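Local coordinates for protein glutathione S-transferase enzyme with thioredoxin-like domain (PDB 4MF7) that probably conjugates glutathione to electrophilic substrates, as a glutathione transferase with a thioredoxin-like N-terminal domain, at residues L87-G101 with G108-K122. Numbering follows the deposited sequence.
Sequences LNPNGKIPAIIDPNG and GLFESGAILQYLAEK
Ile96 and Leu109 pair through two backbone hydrogen bonds in the antiparallel hairpin of the thioredoxin-like domain, and helix 112-122 packs against one face of that hairpin. Pro94, after a cis peptide bond, leads into strand 95-98, as the cis-proline of this fold does. Ile96 CG1 sits between its backbone N and carbonyl carbon (chi1 67°). With chi2 extended, Ile96 CD1 reaches the helix, meets Ile115 CG2 at 4.0 Å and also touches Tyr118 and Leu119. At the end of the strand, Asp98 OD2 accepts two bonds. Lys122 NZ donates to the syn lone pair of Asp98 OD2 in a 2.9 Å salt bridge. Tyr118 OH donates to Asp98 OD2 from the anti side at 2.5 Å, 26° out of the carboxylate plane. Asp98 OD1 accepts from Asn100 N in an Asx turn. With an alanine at Asp98, Lys122 would probably lose its charge partner and the Tyr118 hydroxyl its acceptor. Trp135 of the second subunit meets the Tyr118 ring edge-to-face. On the other hairpin face the Asn88 amide stacks on the Phe110 ring, the planes 8° apart. Asn88 ND2 donates to Lys92 O and Asn88 OD1 accepts from Asn90 N; together they hold the amide's rotation. Asn88 OD1 lies 3.3 Å above the Phe110 ring plane, over its centre.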
ATOM      1  N   LEU A  87     -13.518 -14.374  -0.661  1.00 38.76           N
ATOM      2  CA  LEU A  87     -12.769 -13.519  -1.586  1.00 34.20           C
ATOM      3  C   LEU A  87     -11.683 -12.690  -0.894  1.00 34.06           C
ATOM      4  O   LEU A  87     -10.538 -12.631  -1.373  1.00 34.53           O
ATOM      5  CB  LEU A  87     -13.720 -12.587  -2.336  1.00 33.97           C
ATOM      6  CG  LEU A  87     -13.116 -11.619  -3.350  1.00 31.21           C
ATOM      7  CD1 LEU A  87     -12.272 -12.307  -4.402  1.00 30.70           C
ATOM      8  CD2 LEU A  87     -14.212 -10.788  -3.998  1.00 35.18           C
ATOM      9  N   ASN A  88     -12.057 -12.011   0.191  1.00 33.51           N
ATOM     10  CA  ASN A  88     -11.100 -11.275   1.006  1.00 38.63           C
ATOM     11  C   ASN A  88     -11.168 -11.730   2.466  1.00 35.72           C
ATOM     12  O   ASN A  88     -11.991 -11.228   3.230  1.00 32.51           O
ATOM     13  CB  ASN A  88     -11.290  -9.758   0.921  1.00 35.54           C
ATOM     14  CG  ASN A  88     -10.170  -9.000   1.632  1.00 33.26           C
ATOM     15  OD1 ASN A  88      -9.206  -9.623   2.095  1.00 37.79           O
ATOM     16  ND2 ASN A  88     -10.297  -7.672   1.741  1.00 32.62           N
ATOM     17  N   PRO A  89     -10.296 -12.687   2.856  1.00 34.01           N
ATOM     18  CA  PRO A  89     -10.297 -13.145   4.254  1.00 43.63           C
ATOM     19  C   PRO A  89     -10.084 -12.019   5.263  1.00 41.02           C
ATOM     20  O   PRO A  89     -10.437 -12.183   6.428  1.00 39.94           O
ATOM     21  CB  PRO A  89      -9.130 -14.141   4.297  1.00 44.94           C
ATOM     22  CG  PRO A  89      -9.009 -14.637   2.899  1.00 43.38           C
ATOM     23  CD  PRO A  89      -9.272 -13.395   2.066  1.00 41.79           C
ATOM     24  N   ASN A  90      -9.508 -10.902   4.819  1.00 35.47           N
ATOM     25  CA  ASN A  90      -9.379  -9.695   5.647  1.00 38.34           C
ATOM     26  C   ASN A  90     -10.672  -9.005   5.999  1.00 43.77           C
ATOM     27  O   ASN A  90     -10.677  -8.182   6.894  1.00 37.10           O
ATOM     28  CB  ASN A  90      -8.518  -8.634   4.967  1.00 46.06           C
ATOM     29  CG  ASN A  90      -7.065  -8.931   5.070  1.00 52.83           C
ATOM     30  OD1 ASN A  90      -6.448  -9.396   4.113  1.00 62.53           O
ATOM     31  ND2 ASN A  90      -6.499  -8.654   6.234  1.00 59.34           N
ATOM     32  N   GLY A  91     -11.743  -9.276   5.258  1.00 36.91           N
ATOM     33  CA  GLY A  91     -13.029  -8.653   5.538  1.00 32.75           C
ATOM     34  C   GLY A  91     -13.150  -7.175   5.196  1.00 36.93           C
ATOM     35  O   GLY A  91     -13.998  -6.458   5.754  1.00 37.51           O
ATOM     36  N   LYS A  92     -12.328  -6.708   4.256  1.00 34.41           N
ATOM     37  CA  LYS A  92     -12.370  -5.315   3.850  1.00 36.63           C
ATOM     38  C   LYS A  92     -12.810  -5.150   2.414  1.00 35.21           C
ATOM     39  O   LYS A  92     -12.594  -6.019   1.586  1.00 35.28           O
ATOM     40  CB  LYS A  92     -11.001  -4.669   4.014  1.00 37.30           C
ATOM     41  CG  LYS A  92     -10.557  -4.548   5.472  1.00 53.07           C
ATOM     42  CD  LYS A  92      -9.108  -4.098   5.561  1.00 68.83           C
ATOM     43  CE  LYS A  92      -8.631  -4.030   7.007  1.00114.80           C
ATOM     44  NZ  LYS A  92      -7.225  -3.545   7.112  1.00 72.70           N
ATOM     45  N   ILE A  93     -13.392  -4.000   2.139  1.00 32.37           N
ATOM     46  CA  ILE A  93     -13.689  -3.575   0.767  1.00 29.09           C
ATOM     47  C   ILE A  93     -12.650  -2.539   0.350  1.00 31.25           C
ATOM     48  O   ILE A  93     -11.967  -1.954   1.205  1.00 32.41           O
ATOM     49  CB  ILE A  93     -15.145  -3.014   0.665  1.00 31.73           C
ATOM     50  CG1 ILE A  93     -15.407  -1.861   1.650  1.00 38.12           C
ATOM     51  CG2 ILE A  93     -16.154  -4.146   0.858  1.00 30.38           C
ATOM     52  CD1 ILE A  93     -15.064  -0.498   1.109  1.00 44.18           C
ATOM     53  N   PRO A  94     -12.480  -2.316  -0.963  1.00 29.64           N
ATOM     54  CA  PRO A  94     -13.117  -3.017  -2.084  1.00 30.55           C
ATOM     55  C   PRO A  94     -12.419  -4.324  -2.449  1.00 33.00           C
ATOM     56  O   PRO A  94     -11.243  -4.528  -2.119  1.00 29.25           O
ATOM     57  CB  PRO A  94     -12.980  -2.018  -3.232  1.00 27.94           C
ATOM     58  CG  PRO A  94     -11.743  -1.231  -2.916  1.00 28.66           C
ATOM     59  CD  PRO A  94     -11.587  -1.239  -1.419  1.00 27.75           C
ATOM     60  N   ALA A  95     -13.152  -5.202  -3.122  1.00 27.05           N
ATOM     61  CA  ALA A  95     -12.592  -6.399  -3.748  1.00 24.76           C
ATOM     62  C   ALA A  95     -13.224  -6.523  -5.120  1.00 28.66           C
ATOM     63  O   ALA A  95     -14.327  -6.048  -5.317  1.00 27.09           O
ATOM     64  CB  ALA A  95     -12.863  -7.632  -2.931  1.00 26.63           C
ATOM     65  N   ILE A  96     -12.506  -7.119  -6.057  1.00 27.22           N
ATOM     66  CA  ILE A  96     -13.041  -7.422  -7.390  1.00 26.34           C
ATOM     67  C   ILE A  96     -12.824  -8.889  -7.782  1.00 37.33           C
ATOM     68  O   ILE A  96     -11.953  -9.598  -7.222  1.00 26.35           O
ATOM     69  CB  ILE A  96     -12.451  -6.514  -8.480  1.00 22.79           C
ATOM     70  CG1 ILE A  96     -10.954  -6.784  -8.672  1.00 29.17           C
ATOM     71  CG2 ILE A  96     -12.734  -5.050  -8.243  1.00 25.49           C
ATOM     72  CD1 ILE A  96     -10.341  -6.248  -9.939  1.00 26.47           C
ATOM     73  N   ILE A  97     -13.634  -9.346  -8.739  1.00 29.59           N
ATOM     74  CA  ILE A  97     -13.291 -10.515  -9.538  1.00 32.11           C
ATOM     75  C   ILE A  97     -13.357 -10.075 -10.987  1.00 32.46           C
ATOM     76  O   ILE A  97     -14.404  -9.624 -11.461  1.00 32.02           O
ATOM     77  CB  ILE A  97     -14.231 -11.730  -9.328  1.00 27.56           C
ATOM     78  CG1 ILE A  97     -14.214 -12.210  -7.877  1.00 29.99           C
ATOM     79  CG2 ILE A  97     -13.854 -12.850 -10.308  1.00 36.03           C
ATOM     80  CD1 ILE A  97     -15.376 -13.111  -7.500  1.00 29.47           C
ATOM     81  N   ASP A  98     -12.233 -10.151 -11.674  1.00 27.81           N
ATOM     82  CA  ASP A  98     -12.196  -9.909 -13.100  1.00 27.64           C
ATOM     83  C   ASP A  98     -12.349 -11.278 -13.790  1.00 33.51           C
ATOM     84  O   ASP A  98     -11.427 -12.097 -13.741  1.00 32.65           O
ATOM     85  CB  ASP A  98     -10.889  -9.248 -13.510  1.00 31.06           C
ATOM     86  CG  ASP A  98     -10.832  -8.941 -14.974  1.00 35.26           C
ATOM     87  OD1 ASP A  98     -11.849  -9.221 -15.669  1.00 36.57           O
ATOM     88  OD2 ASP A  98      -9.799  -8.420 -15.436  1.00 32.04           O
ATOM     89  N   PRO A  99     -13.521 -11.538 -14.424  1.00 34.38           N
ATOM     90  CA  PRO A  99     -13.684 -12.825 -15.116  1.00 33.46           C
ATOM     91  C   PRO A  99     -12.714 -13.010 -16.302  1.00 33.04           C
ATOM     92  O   PRO A  99     -12.460 -14.135 -16.706  1.00 38.43           O
ATOM     93  CB  PRO A  99     -15.161 -12.776 -15.608  1.00 34.35           C
ATOM     94  CG  PRO A  99     -15.391 -11.310 -15.833  1.00 37.85           C
ATOM     95  CD  PRO A  99     -14.655 -10.624 -14.698  1.00 33.50           C
ATOM     96  N   ASN A 100     -12.214 -11.907 -16.847  1.00 32.15           N
ATOM     97  CA  ASN A 100     -11.269 -11.867 -17.959  1.00 37.26           C
ATOM     98  C   ASN A 100      -9.842 -11.519 -17.471  1.00 27.73           C
ATOM     99  O   ASN A 100      -9.204 -10.570 -17.969  1.00 34.18           O
ATOM    100  CB  ASN A 100     -11.715 -10.842 -19.006  1.00 41.20           C
ATOM    101  CG  ASN A 100     -13.156 -11.048 -19.434  1.00 68.27           C
ATOM    102  OD1 ASN A 100     -13.525 -12.141 -19.825  1.00 49.65           O
ATOM    103  ND2 ASN A 100     -13.983 -10.012 -19.324  1.00 43.70           N
ATOM    104  N   GLY A 101      -9.372 -12.306 -16.511  1.00 36.55           N
ATOM    105  CA  GLY A 101      -8.084 -12.053 -15.891  1.00 38.11           C
ATOM    106  C   GLY A 101      -6.952 -12.599 -16.736  1.00 52.74           C
ATOM    107  O   GLY A 101      -7.171 -13.096 -17.864  1.00 38.33           O
ATOM    108  N   GLY A 108      -9.554 -13.084  -8.640  1.00 29.10           N
ATOM    109  CA  GLY A 108     -10.094 -12.362  -7.504  1.00 30.22           C
ATOM    110  C   GLY A 108      -8.980 -11.569  -6.860  1.00 41.83           C
ATOM    111  O   GLY A 108      -7.868 -12.068  -6.694  1.00 31.74           O
ATOM    112  N   LEU A 109      -9.252 -10.320  -6.525  1.00 32.03           N
ATOM    113  CA  LEU A 109      -8.198  -9.456  -6.039  1.00 31.47           C
ATOM    114  C   LEU A 109      -8.768  -8.481  -5.019  1.00 32.09           C
ATOM    115  O   LEU A 109      -9.824  -7.909  -5.221  1.00 29.83           O
ATOM    116  CB  LEU A 109      -7.560  -8.725  -7.218  1.00 32.42           C
ATOM    117  CG  LEU A 109      -6.160  -8.164  -7.104  1.00 43.73           C
ATOM    118  CD1 LEU A 109      -5.144  -9.286  -6.935  1.00 34.69           C
ATOM    119  CD2 LEU A 109      -5.848  -7.320  -8.340  1.00 34.34           C
ATOM    120  N   PHE A 110      -8.067  -8.321  -3.902  1.00 25.87           N
ATOM    121  CA  PHE A 110      -8.406  -7.296  -2.954  1.00 24.50           C
ATOM    122  C   PHE A 110      -7.184  -6.390  -2.739  1.00 25.10           C
ATOM    123  O   PHE A 110      -6.131  -6.581  -3.353  1.00 29.26           O
ATOM    124  CB  PHE A 110      -8.952  -7.902  -1.661  1.00 27.94           C
ATOM    125  CG  PHE A 110      -8.023  -8.924  -1.037  1.00 27.36           C
ATOM    126  CD1 PHE A 110      -6.963  -8.524  -0.250  1.00 34.50           C
ATOM    127  CD2 PHE A 110      -8.227 -10.274  -1.251  1.00 38.78           C
ATOM    128  CE1 PHE A 110      -6.100  -9.468   0.314  1.00 39.68           C
ATOM    129  CE2 PHE A 110      -7.385 -11.217  -0.700  1.00 36.92           C
ATOM    130  CZ  PHE A 110      -6.313 -10.815   0.076  1.00 34.77           C
ATOM    131  N   GLU A 111      -7.364  -5.370  -1.909  1.00 27.80           N
ATOM    132  CA  GLU A 111      -6.357  -4.372  -1.596  1.00 26.51           C
ATOM    133  C   GLU A 111      -6.409  -3.331  -2.693  1.00 29.01           C
ATOM    134  O   GLU A 111      -6.085  -3.599  -3.860  1.00 26.66           O
ATOM    135  CB  GLU A 111      -4.944  -4.972  -1.380  1.00 26.45           C
ATOM    136  CG  GLU A 111      -4.045  -4.107  -0.499  1.00 38.82           C
ATOM    137  CD  GLU A 111      -3.674  -2.780  -1.143  1.00 29.29           C
ATOM    138  OE1 GLU A 111      -3.023  -2.764  -2.205  1.00 30.16           O
ATOM    139  OE2 GLU A 111      -4.035  -1.736  -0.584  1.00 36.90           O
ATOM    140  N   SER A 112      -6.925  -2.153  -2.341  1.00 26.73           N
ATOM    141  CA  SER A 112      -7.195  -1.103  -3.335  1.00 28.41           C
ATOM    142  C   SER A 112      -5.990  -0.694  -4.177  1.00 27.59           C
ATOM    143  O   SER A 112      -6.135  -0.431  -5.355  1.00 24.86           O
ATOM    144  CB  SER A 112      -7.851   0.116  -2.655  1.00 27.99           C
ATOM    145  OG  SER A 112      -6.904   0.729  -1.786  1.00 28.37           O
ATOM    146  N   GLY A 113      -4.785  -0.649  -3.591  1.00 25.18           N
ATOM    147  CA  GLY A 113      -3.575  -0.343  -4.348  1.00 26.74           C
ATOM    148  C   GLY A 113      -3.238  -1.373  -5.416  1.00 25.35           C
ATOM    149  O   GLY A 113      -2.952  -1.001  -6.570  1.00 27.55           O
ATOM    150  N   ALA A 114      -3.302  -2.642  -5.029  1.00 24.09           N
ATOM    151  CA  ALA A 114      -3.108  -3.768  -5.944  1.00 26.71           C
ATOM    152  C   ALA A 114      -4.141  -3.688  -7.093  1.00 27.54           C
ATOM    153  O   ALA A 114      -3.811  -3.853  -8.259  1.00 26.82           O
ATOM    154  CB  ALA A 114      -3.240  -5.084  -5.205  1.00 24.67           C
ATOM    155  N   ILE A 115      -5.381  -3.352  -6.746  1.00 24.14           N
ATOM    156  CA  ILE A 115      -6.455  -3.315  -7.736  1.00 25.61           C
ATOM    157  C   ILE A 115      -6.216  -2.196  -8.731  1.00 25.32           C
ATOM    158  O   ILE A 115      -6.426  -2.385  -9.945  1.00 26.59           O
ATOM    159  CB  ILE A 115      -7.871  -3.225  -7.084  1.00 24.13           C
ATOM    160  CG1 ILE A 115      -8.251  -4.511  -6.334  1.00 24.31           C
ATOM    161  CG2 ILE A 115      -8.935  -2.949  -8.175  1.00 26.49           C
ATOM    162  CD1 ILE A 115      -9.367  -4.323  -5.345  1.00 24.20           C
ATOM    163  N   LEU A 116      -5.855  -0.998  -8.243  1.00 23.45           N
ATOM    164  CA  LEU A 116      -5.573   0.134  -9.093  1.00 23.79           C
ATOM    165  C   LEU A 116      -4.429  -0.175 -10.035  1.00 30.89           C
ATOM    166  O   LEU A 116      -4.509   0.106 -11.213  1.00 25.74           O
ATOM    167  CB  LEU A 116      -5.271   1.411  -8.306  1.00 25.97           C
ATOM    168  CG  LEU A 116      -6.414   2.094  -7.544  1.00 29.81           C
ATOM    169  CD1 LEU A 116      -5.939   3.370  -6.857  1.00 29.71           C
ATOM    170  CD2 LEU A 116      -7.563   2.397  -8.463  1.00 35.87           C
ATOM    171  N   GLN A 117      -3.368  -0.786  -9.522  1.00 24.08           N
ATOM    172  CA  GLN A 117      -2.278  -1.166 -10.409  1.00 25.61           C
ATOM    173  C   GLN A 117      -2.694  -2.188 -11.455  1.00 24.92           C
ATOM    174  O   GLN A 117      -2.315  -2.043 -12.626  1.00 27.65           O
ATOM    175  CB  GLN A 117      -1.100  -1.733  -9.631  1.00 24.25           C
ATOM    176  CG  GLN A 117      -0.389  -0.701  -8.795  1.00 24.39           C
ATOM    177  CD  GLN A 117       0.868  -1.278  -8.167  1.00 31.04           C
ATOM    178  OE1 GLN A 117       1.810  -1.642  -8.879  1.00 30.08           O
ATOM    179  NE2 GLN A 117       0.892  -1.363  -6.852  1.00 25.91           N
ATOM    180  N   TYR A 118      -3.415  -3.215 -11.028  1.00 25.48           N
ATOM    181  CA  TYR A 118      -3.930  -4.256 -11.909  1.00 25.01           C
ATOM    182  C   TYR A 118      -4.764  -3.665 -13.053  1.00 27.23           C
ATOM    183  O   TYR A 118      -4.540  -3.992 -14.244  1.00 26.43           O
ATOM    184  CB  TYR A 118      -4.762  -5.276 -11.145  1.00 27.63           C
ATOM    185  CG  TYR A 118      -5.486  -6.235 -12.061  1.00 27.44           C
ATOM    186  CD1 TYR A 118      -4.795  -7.233 -12.720  1.00 32.28           C
ATOM    187  CD2 TYR A 118      -6.848  -6.092 -12.325  1.00 29.55           C
ATOM    188  CE1 TYR A 118      -5.434  -8.086 -13.587  1.00 34.92           C
ATOM    189  CE2 TYR A 118      -7.505  -6.958 -13.185  1.00 32.30           C
ATOM    190  CZ  TYR A 118      -6.781  -7.936 -13.830  1.00 40.19           C
ATOM    191  OH  TYR A 118      -7.393  -8.815 -14.691  1.00 33.32           O
ATOM    192  N   LEU A 119      -5.706  -2.796 -12.698  1.00 28.63           N
ATOM    193  CA  LEU A 119      -6.548  -2.138 -13.702  1.00 31.72           C
ATOM    194  C   LEU A 119      -5.779  -1.175 -14.628  1.00 28.16           C
ATOM    195  O   LEU A 119      -6.082  -1.093 -15.798  1.00 30.61           O
ATOM    196  CB  LEU A 119      -7.748  -1.442 -13.040  1.00 26.99           C
ATOM    197  CG  LEU A 119      -8.743  -2.334 -12.305  1.00 26.37           C
ATOM    198  CD1 LEU A 119      -9.781  -1.484 -11.615  1.00 27.23           C
ATOM    199  CD2 LEU A 119      -9.410  -3.393 -13.191  1.00 32.36           C
ATOM    200  N   ALA A 120      -4.757  -0.478 -14.124  1.00 25.18           N
ATOM    201  CA  ALA A 120      -3.911   0.369 -14.931  1.00 27.37           C
ATOM    202  C   ALA A 120      -3.174  -0.457 -15.983  1.00 27.99           C
ATOM    203  O   ALA A 120      -3.077  -0.062 -17.141  1.00 30.41           O
ATOM    204  CB  ALA A 120      -2.914   1.145 -14.083  1.00 26.29           C
ATOM    205  N   GLU A 121      -2.667  -1.605 -15.572  1.00 27.37           N
ATOM    206  CA  GLU A 121      -1.939  -2.495 -16.498  0.50 30.86           C
ATOM    207  C   GLU A 121      -2.881  -3.157 -17.486  1.00 32.95           C
ATOM    208  O   GLU A 121      -2.551  -3.280 -18.668  1.00 36.35           O
ATOM    209  CB  GLU A 121      -1.196  -3.595 -15.760  0.50 45.90           C
ATOM    210  CG  GLU A 121      -0.218  -3.082 -14.741  0.50 65.04           C
ATOM    211  CD  GLU A 121       1.149  -2.848 -15.296  0.50 80.09           C
ATOM    212  OE1 GLU A 121       1.430  -1.676 -15.640  0.50 35.24           O
ATOM    213  OE2 GLU A 121       1.909  -3.843 -15.362  0.50 43.87           O
ATOM    214  N   LYS A 122      -4.040  -3.599 -17.013  1.00 34.25           N
ATOM    215  CA  LYS A 122      -5.031  -4.238 -17.890  1.00 34.76           C
ATOM    216  C   LYS A 122      -5.417  -3.302 -19.035  1.00 40.10           C
ATOM    217  O   LYS A 122      -5.589  -3.740 -20.184  1.00 36.73           O
ATOM    218  CB  LYS A 122      -6.266  -4.632 -17.091  1.00 33.80           C
ATOM    219  CG  LYS A 122      -7.442  -5.162 -17.900  1.00 32.76           C
ATOM    220  CD  LYS A 122      -8.598  -5.553 -16.990  1.00 30.88           C
ATOM    221  CE  LYS A 122      -9.797  -6.082 -17.780  1.00 36.16           C
ATOM    222  NZ  LYS A 122      -9.610  -7.485 -18.205  1.00 32.79           N
TER
HETATM  223  O   HOH W   1      -9.417  -4.331  -0.155  1.00 37.00           O
HETATM  224  O   HOH W   2     -13.054  -7.861 -17.763  1.00 35.14           O